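PDB 1J5U: protein archease, which probably activates the tRNA-splicing ligase RtcB by promoting its guanylylation, and binds calcium. Local coordinates for residues E46-Y60 / E95-T109. Sequence-based numbering, arbitrary orientation.
Sequences EEGIVLDTEEKEKMY and ELKVTFRKIRKKEGT
Asp-52 O is gripped side-on by Arg-101: NE of Arg-101 reaches it at 2.8 Å in the carbonyl plane, while NH2 comes from well above that plane. The carbonyl oxygen lies almost in the guanidinium plane, and Leu-51 CB lies over one face of the group, offset toward its rim. Here the chain turns a corner at Thr-53, between strands 50-52 and 54-60, which both pair antiparallel with the long strand 95-105 of a four-stranded antiparallel sheet. A lysine in place of Arg-101 would probably lose the two-nitrogen grip, leaving the bulged corner at Asp-52 freer to shift.

Before the corner, Arg-104 and Lys-105 both face Val-50 in a classic beta bulge, with Arg-104 N 2.6 Å from Val-50 O. Arg-104 turns its CG away from the backbone N (chi1 -170°), which carries the side chain toward Asp-52; Arg-104 NE forms a salt bridge with Asp-52 OD1 at 3.1 Å, meeting it from above the carboxylate plane, and Val-50 CG1 sits over one guanidinium face.

Past the corner, regular pairing runs from Glu-55 with Arg-101 to Tyr-60 with Leu-96. On the side facing helix 66-81, Tyr-60 CD2 presses on Val-98 CG2 at 3.4 Å, and Trp-76 meets both the Tyr-60 and Phe-100 rings. Tyr-60 OH bonds to Asp-75. On the other side, Thr-99 OG1 donates to Glu-57 OE2 at 2.8 Å, while a water links Glu-57 OE1 to Lys-97 NZ.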
loop_
_atom_site.group_PDB
_atom_site.type_symbol
_atom_site.label_atom_id
_atom_site.label_comp_id
_atom_site.label_asym_id
_atom_site.label_seq_id
_atom_site.Cartn_x
_atom_site.Cartn_y
_atom_site.Cartn_z
ATOM N N GLU A 46 -8.088 1.187 -5.507
ATOM C CA GLU A 46 -9.031 1.517 -4.450
ATOM C C GLU A 46 -9.340 3.012 -4.412
ATOM O O GLU A 46 -10.495 3.425 -4.203
ATOM C CB GLU A 46 -8.457 1.031 -3.110
ATOM C CG GLU A 46 -9.324 1.242 -1.900
ATOM C CD GLU A 46 -10.693 0.624 -2.046
ATOM O OE1 GLU A 46 -10.804 -0.501 -2.579
ATOM O OE2 GLU A 46 -11.659 1.265 -1.614
ATOM N N GLU A 47 -8.317 3.834 -4.626
ATOM C CA GLU A 47 -8.505 5.280 -4.615
ATOM C C GLU A 47 -8.918 5.868 -5.964
ATOM O O GLU A 47 -9.211 7.055 -6.055
ATOM C CB GLU A 47 -7.236 5.968 -4.126
ATOM C CG GLU A 47 -6.874 5.617 -2.686
ATOM C CD GLU A 47 -6.026 6.696 -2.052
ATOM O OE1 GLU A 47 -5.335 7.412 -2.807
ATOM O OE2 GLU A 47 -6.037 6.833 -0.813
ATOM N N GLY A 48 -8.958 5.035 -6.992
ATOM C CA GLY A 48 -9.333 5.479 -8.327
ATOM C C GLY A 48 -8.429 6.595 -8.829
ATOM O O GLY A 48 -8.875 7.548 -9.479
ATOM N N ILE A 49 -7.141 6.473 -8.523
ATOM C CA ILE A 49 -6.164 7.477 -8.902
ATOM C C ILE A 49 -5.903 7.535 -10.397
ATOM O O ILE A 49 -5.737 6.515 -11.052
ATOM C CB ILE A 49 -4.824 7.230 -8.134
ATOM C CG1 ILE A 49 -5.050 7.499 -6.653
ATOM C CG2 ILE A 49 -3.700 8.123 -8.679
ATOM C CD1 ILE A 49 -3.932 7.027 -5.732
ATOM N N VAL A 50 -5.901 8.746 -10.934
ATOM C CA VAL A 50 -5.611 8.959 -12.351
ATOM C C VAL A 50 -4.301 9.738 -12.300
ATOM O O VAL A 50 -4.172 10.713 -11.551
ATOM C CB VAL A 50 -6.714 9.796 -13.063
ATOM C CG1 VAL A 50 -6.372 9.965 -14.544
ATOM C CG2 VAL A 50 -8.063 9.096 -12.935
ATOM N N LEU A 51 -3.325 9.306 -13.084
ATOM C CA LEU A 51 -2.013 9.941 -13.049
ATOM C C LEU A 51 -1.675 10.980 -14.112
ATOM O O LEU A 51 -2.107 10.881 -15.255
ATOM C CB LEU A 51 -0.928 8.856 -13.089
ATOM C CG LEU A 51 -0.960 7.763 -12.017
ATOM C CD1 LEU A 51 0.139 6.753 -12.297
ATOM C CD2 LEU A 51 -0.778 8.384 -10.652
ATOM N N ASP A 52 -0.894 11.977 -13.713
ATOM C CA ASP A 52 -0.404 12.977 -14.650
ATOM C C ASP A 52 0.951 12.393 -15.070
ATOM O O ASP A 52 1.278 11.258 -14.705
ATOM C CB ASP A 52 -0.203 14.342 -13.987
ATOM C CG ASP A 52 -1.433 15.249 -14.106
ATOM O OD1 ASP A 52 -2.115 15.203 -15.153
ATOM O OD2 ASP A 52 -1.705 16.028 -13.161
ATOM N N THR A 53 1.752 13.159 -15.805
ATOM C CA THR A 53 3.031 12.647 -16.280
ATOM C C THR A 53 4.257 12.968 -15.440
ATOM O O THR A 53 5.239 12.234 -15.493
ATOM C CB THR A 53 3.307 13.148 -17.693
ATOM O OG1 THR A 53 3.408 14.574 -17.661
ATOM C CG2 THR A 53 2.175 12.747 -18.626
ATOM N N GLU A 54 4.209 14.060 -14.680
ATOM C CA GLU A 54 5.347 14.477 -13.867
ATOM C C GLU A 54 5.749 13.379 -12.887
ATOM O O GLU A 54 4.895 12.754 -12.246
ATOM C CB GLU A 54 5.015 15.775 -13.126
ATOM C CG GLU A 54 6.101 16.273 -12.213
ATOM C CD GLU A 54 5.746 17.574 -11.517
ATOM O OE1 GLU A 54 4.549 17.805 -11.234
ATOM O OE2 GLU A 54 6.672 18.359 -11.229
ATOM N N GLU A 55 7.053 13.136 -12.788
ATOM C CA GLU A 55 7.567 12.088 -11.914
ATOM C C GLU A 55 8.443 12.585 -10.777
ATOM O O GLU A 55 8.934 13.719 -10.778
ATOM C CB GLU A 55 8.335 11.060 -12.745
ATOM C CG GLU A 55 7.464 10.239 -13.670
ATOM C CD GLU A 55 8.277 9.384 -14.625
ATOM O OE1 GLU A 55 9.453 9.112 -14.325
ATOM O OE2 GLU A 55 7.741 8.970 -15.670
ATOM N N LYS A 56 8.648 11.705 -9.810
ATOM C CA LYS A 56 9.442 11.992 -8.626
ATOM C C LYS A 56 9.884 10.623 -8.101
ATOM O O LYS A 56 9.137 9.642 -8.231
ATOM C CB LYS A 56 8.547 12.716 -7.621
ATOM C CG LYS A 56 8.966 12.666 -6.192
ATOM C CD LYS A 56 8.026 13.510 -5.345
ATOM C CE LYS A 56 7.797 12.865 -3.992
ATOM N NZ LYS A 56 7.430 13.863 -2.953
ATOM N N GLU A 57 11.075 10.531 -7.518
ATOM C CA GLU A 57 11.516 9.236 -7.023
ATOM C C GLU A 57 12.098 9.252 -5.608
ATOM O O GLU A 57 12.705 10.233 -5.175
ATOM C CB GLU A 57 12.532 8.628 -8.007
ATOM C CG GLU A 57 12.036 8.565 -9.434
ATOM C CD GLU A 57 13.070 8.044 -10.414
ATOM O OE1 GLU A 57 14.246 8.481 -10.391
ATOM O OE2 GLU A 57 12.690 7.206 -11.238
ATOM N N LYS A 58 11.918 8.139 -4.896
ATOM C CA LYS A 58 12.430 7.982 -3.542
ATOM C C LYS A 58 12.976 6.572 -3.413
ATOM O O LYS A 58 12.588 5.678 -4.176
ATOM C CB LYS A 58 11.323 8.188 -2.500
ATOM C CG LYS A 58 10.689 9.558 -2.549
ATOM C CD LYS A 58 9.555 9.682 -1.539
ATOM C CE LYS A 58 10.082 9.715 -0.110
ATOM N NZ LYS A 58 8.959 9.965 0.880
HETATM N N MSE A 59 13.874 6.390 -2.449
HETATM C CA MSE A 59 14.492 5.102 -2.182
HETATM C C MSE A 59 13.900 4.491 -0.908
HETATM O O MSE A 59 13.582 5.199 0.051
HETATM C CB MSE A 59 16.005 5.241 -1.946
HETATM C CG MSE A 59 16.825 5.790 -3.095
HETATM SE SE MSE A 59 16.795 4.733 -4.722
HETATM C CE MSE A 59 16.948 3.052 -3.975
ATOM N N TYR A 60 13.776 3.175 -0.911
ATOM C CA TYR A 60 13.293 2.444 0.249
ATOM C C TYR A 60 14.195 1.239 0.418
ATOM O O TYR A 60 14.695 0.685 -0.559
ATOM C CB TYR A 60 11.850 1.974 0.036
ATOM C CG TYR A 60 10.879 3.101 -0.070
ATOM C CD1 TYR A 60 10.354 3.695 1.074
ATOM C CD2 TYR A 60 10.490 3.592 -1.312
ATOM C CE1 TYR A 60 9.470 4.744 0.987
ATOM C CE2 TYR A 60 9.599 4.657 -1.411
ATOM C CZ TYR A 60 9.098 5.225 -0.253
ATOM O OH TYR A 60 8.236 6.281 -0.342
ATOM N N GLU A 95 18.107 -2.129 -2.169
ATOM C CA GLU A 95 17.137 -1.054 -2.013
ATOM C C GLU A 95 16.182 -1.019 -3.184
ATOM O O GLU A 95 16.453 -1.600 -4.223
ATOM C CB GLU A 95 17.813 0.290 -1.970
ATOM C CG GLU A 95 18.741 0.505 -0.819
ATOM C CD GLU A 95 19.373 1.853 -0.934
ATOM O OE1 GLU A 95 18.805 2.825 -0.373
ATOM O OE2 GLU A 95 20.422 1.936 -1.617
ATOM N N LEU A 96 15.066 -0.321 -3.006
ATOM C CA LEU A 96 14.093 -0.199 -4.073
ATOM C C LEU A 96 13.891 1.258 -4.439
ATOM O O LEU A 96 13.638 2.101 -3.566
ATOM C CB LEU A 96 12.756 -0.793 -3.640
ATOM C CG LEU A 96 12.799 -2.286 -3.320
ATOM C CD1 LEU A 96 11.462 -2.645 -2.656
ATOM C CD2 LEU A 96 13.014 -3.117 -4.604
ATOM N N LYS A 97 14.020 1.550 -5.727
ATOM C CA LYS A 97 13.792 2.900 -6.225
ATOM C C LYS A 97 12.351 2.937 -6.722
ATOM O O LYS A 97 11.958 2.205 -7.648
ATOM C CB LYS A 97 14.736 3.250 -7.378
ATOM C CG LYS A 97 14.358 4.546 -8.076
ATOM C CD LYS A 97 15.188 4.810 -9.348
ATOM C CE LYS A 97 16.535 5.418 -9.056
ATOM N NZ LYS A 97 17.240 5.836 -10.335
ATOM N N VAL A 98 11.564 3.789 -6.085
ATOM C CA VAL A 98 10.157 3.943 -6.422
ATOM C C VAL A 98 9.921 5.234 -7.200
ATOM O O VAL A 98 10.284 6.315 -6.746
ATOM C CB VAL A 98 9.305 3.955 -5.123
ATOM C CG1 VAL A 98 7.811 4.250 -5.448
ATOM C CG2 VAL A 98 9.445 2.602 -4.430
ATOM N N THR A 99 9.347 5.112 -8.388
ATOM C CA THR A 99 9.028 6.290 -9.176
ATOM C C THR A 99 7.554 6.601 -8.905
ATOM O O THR A 99 6.690 5.727 -9.061
ATOM C CB THR A 99 9.192 6.035 -10.688
ATOM O OG1 THR A 99 10.512 5.533 -10.966
ATOM C CG2 THR A 99 8.983 7.350 -11.472
ATOM N N PHE A 100 7.281 7.824 -8.460
ATOM C CA PHE A 100 5.925 8.278 -8.215
ATOM C C PHE A 100 5.492 9.143 -9.399
ATOM O O PHE A 100 6.339 9.689 -10.116
ATOM C CB PHE A 100 5.855 9.141 -6.951
ATOM C CG PHE A 100 6.176 8.408 -5.687
ATOM C CD1 PHE A 100 7.502 8.146 -5.327
ATOM C CD2 PHE A 100 5.157 8.009 -4.837
ATOM C CE1 PHE A 100 7.805 7.506 -4.137
ATOM C CE2 PHE A 100 5.442 7.361 -3.640
ATOM C CZ PHE A 100 6.766 7.109 -3.283
ATOM N N ARG A 101 4.188 9.233 -9.630
ATOM C CA ARG A 101 3.659 10.101 -10.679
ATOM C C ARG A 101 2.650 11.037 -10.024
ATOM O O ARG A 101 1.986 10.676 -9.040
ATOM C CB ARG A 101 3.036 9.300 -11.824
ATOM C CG ARG A 101 4.075 8.906 -12.882
ATOM C CD ARG A 101 3.484 8.058 -13.999
ATOM N NE ARG A 101 2.493 8.785 -14.785
ATOM C CZ ARG A 101 1.816 8.272 -15.813
ATOM N NH1 ARG A 101 2.019 7.018 -16.193
ATOM N NH2 ARG A 101 0.925 9.014 -16.456
ATOM N N LYS A 102 2.578 12.265 -10.538
ATOM C CA LYS A 102 1.676 13.255 -9.990
ATOM C C LYS A 102 0.251 12.786 -10.205
ATOM O O LYS A 102 -0.097 12.301 -11.273
ATOM C CB LYS A 102 1.881 14.610 -10.675
ATOM C CG LYS A 102 1.191 15.744 -9.980
ATOM C CD LYS A 102 1.765 15.944 -8.575
ATOM C CE LYS A 102 0.935 16.957 -7.787
ATOM N NZ LYS A 102 1.467 17.186 -6.427
ATOM N N ILE A 103 -0.563 12.926 -9.172
ATOM C CA ILE A 103 -1.958 12.515 -9.238
ATOM C C ILE A 103 -2.783 13.576 -9.958
ATOM O O ILE A 103 -2.815 14.729 -9.533
ATOM C CB ILE A 103 -2.508 12.327 -7.818
ATOM C CG1 ILE A 103 -1.791 11.146 -7.161
ATOM C CG2 ILE A 103 -4.021 12.201 -7.840
ATOM C CD1 ILE A 103 -2.156 10.951 -5.696
ATOM N N ARG A 104 -3.420 13.202 -11.064
ATOM C CA ARG A 104 -4.255 14.158 -11.779
ATOM C C ARG A 104 -5.528 14.303 -10.941
ATOM O O ARG A 104 -5.887 15.397 -10.515
ATOM C CB ARG A 104 -4.604 13.652 -13.173
ATOM C CG ARG A 104 -5.271 14.719 -14.046
ATOM C CD ARG A 104 -5.687 14.156 -15.390
ATOM N NE ARG A 104 -4.559 13.577 -16.111
ATOM C CZ ARG A 104 -4.682 12.735 -17.133
ATOM N NH1 ARG A 104 -5.892 12.377 -17.553
ATOM N NH2 ARG A 104 -3.599 12.243 -17.729
ATOM N N LYS A 105 -6.193 13.182 -10.689
ATOM C CA LYS A 105 -7.401 13.189 -9.873
ATOM C C LYS A 105 -7.635 11.837 -9.209
ATOM O O LYS A 105 -7.034 10.828 -9.594
ATOM C CB LYS A 105 -8.623 13.576 -10.718
ATOM C CG LYS A 105 -8.852 12.708 -11.944
ATOM C CD LYS A 105 -10.194 13.051 -12.592
ATOM C CE LYS A 105 -10.355 12.364 -13.944
ATOM N NZ LYS A 105 -9.324 12.834 -14.928
ATOM N N LYS A 106 -8.504 11.842 -8.201
ATOM C CA LYS A 106 -8.858 10.640 -7.453
ATOM C C LYS A 106 -10.378 10.495 -7.433
ATOM O O LYS A 106 -11.103 11.487 -7.410
ATOM C CB LYS A 106 -8.355 10.719 -6.014
ATOM C CG LYS A 106 -6.856 10.771 -5.870
ATOM C CD LYS A 106 -6.429 10.437 -4.444
ATOM C CE LYS A 106 -7.057 11.373 -3.433
ATOM N NZ LYS A 106 -6.563 11.094 -2.067
ATOM N N GLU A 107 -10.844 9.253 -7.444
ATOM C CA GLU A 107 -12.273 8.950 -7.444
ATOM C C GLU A 107 -12.430 7.612 -6.743
ATOM O O GLU A 107 -12.359 6.565 -7.380
ATOM C CB GLU A 107 -12.790 8.814 -8.884
ATOM C CG GLU A 107 -12.117 9.756 -9.881
ATOM C CD GLU A 107 -11.910 9.119 -11.249
ATOM O OE1 GLU A 107 -11.352 7.994 -11.310
ATOM O OE2 GLU A 107 -12.294 9.750 -12.260
ATOM N N GLY A 108 -12.624 7.634 -5.435
ATOM C CA GLY A 108 -12.783 6.379 -4.737
ATOM C C GLY A 108 -12.714 6.509 -3.240
ATOM O O GLY A 108 -13.012 7.560 -2.674
ATOM N N THR A 109 -12.295 5.432 -2.598
ATOM C CA THR A 109 -12.198 5.389 -1.154
ATOM C C THR A 109 -10.806 5.781 -0.701
ATOM O O THR A 109 -9.830 5.124 -1.063
ATOM C CB THR A 109 -12.485 3.967 -0.637
ATOM O OG1 THR A 109 -13.544 3.381 -1.407
ATOM C CG2 THR A 109 -12.890 4.010 0.819
HETATM O O HOH W 1 -6.936 9.205 -0.027
HETATM O O HOH W 2 16.127 7.628 -12.081
#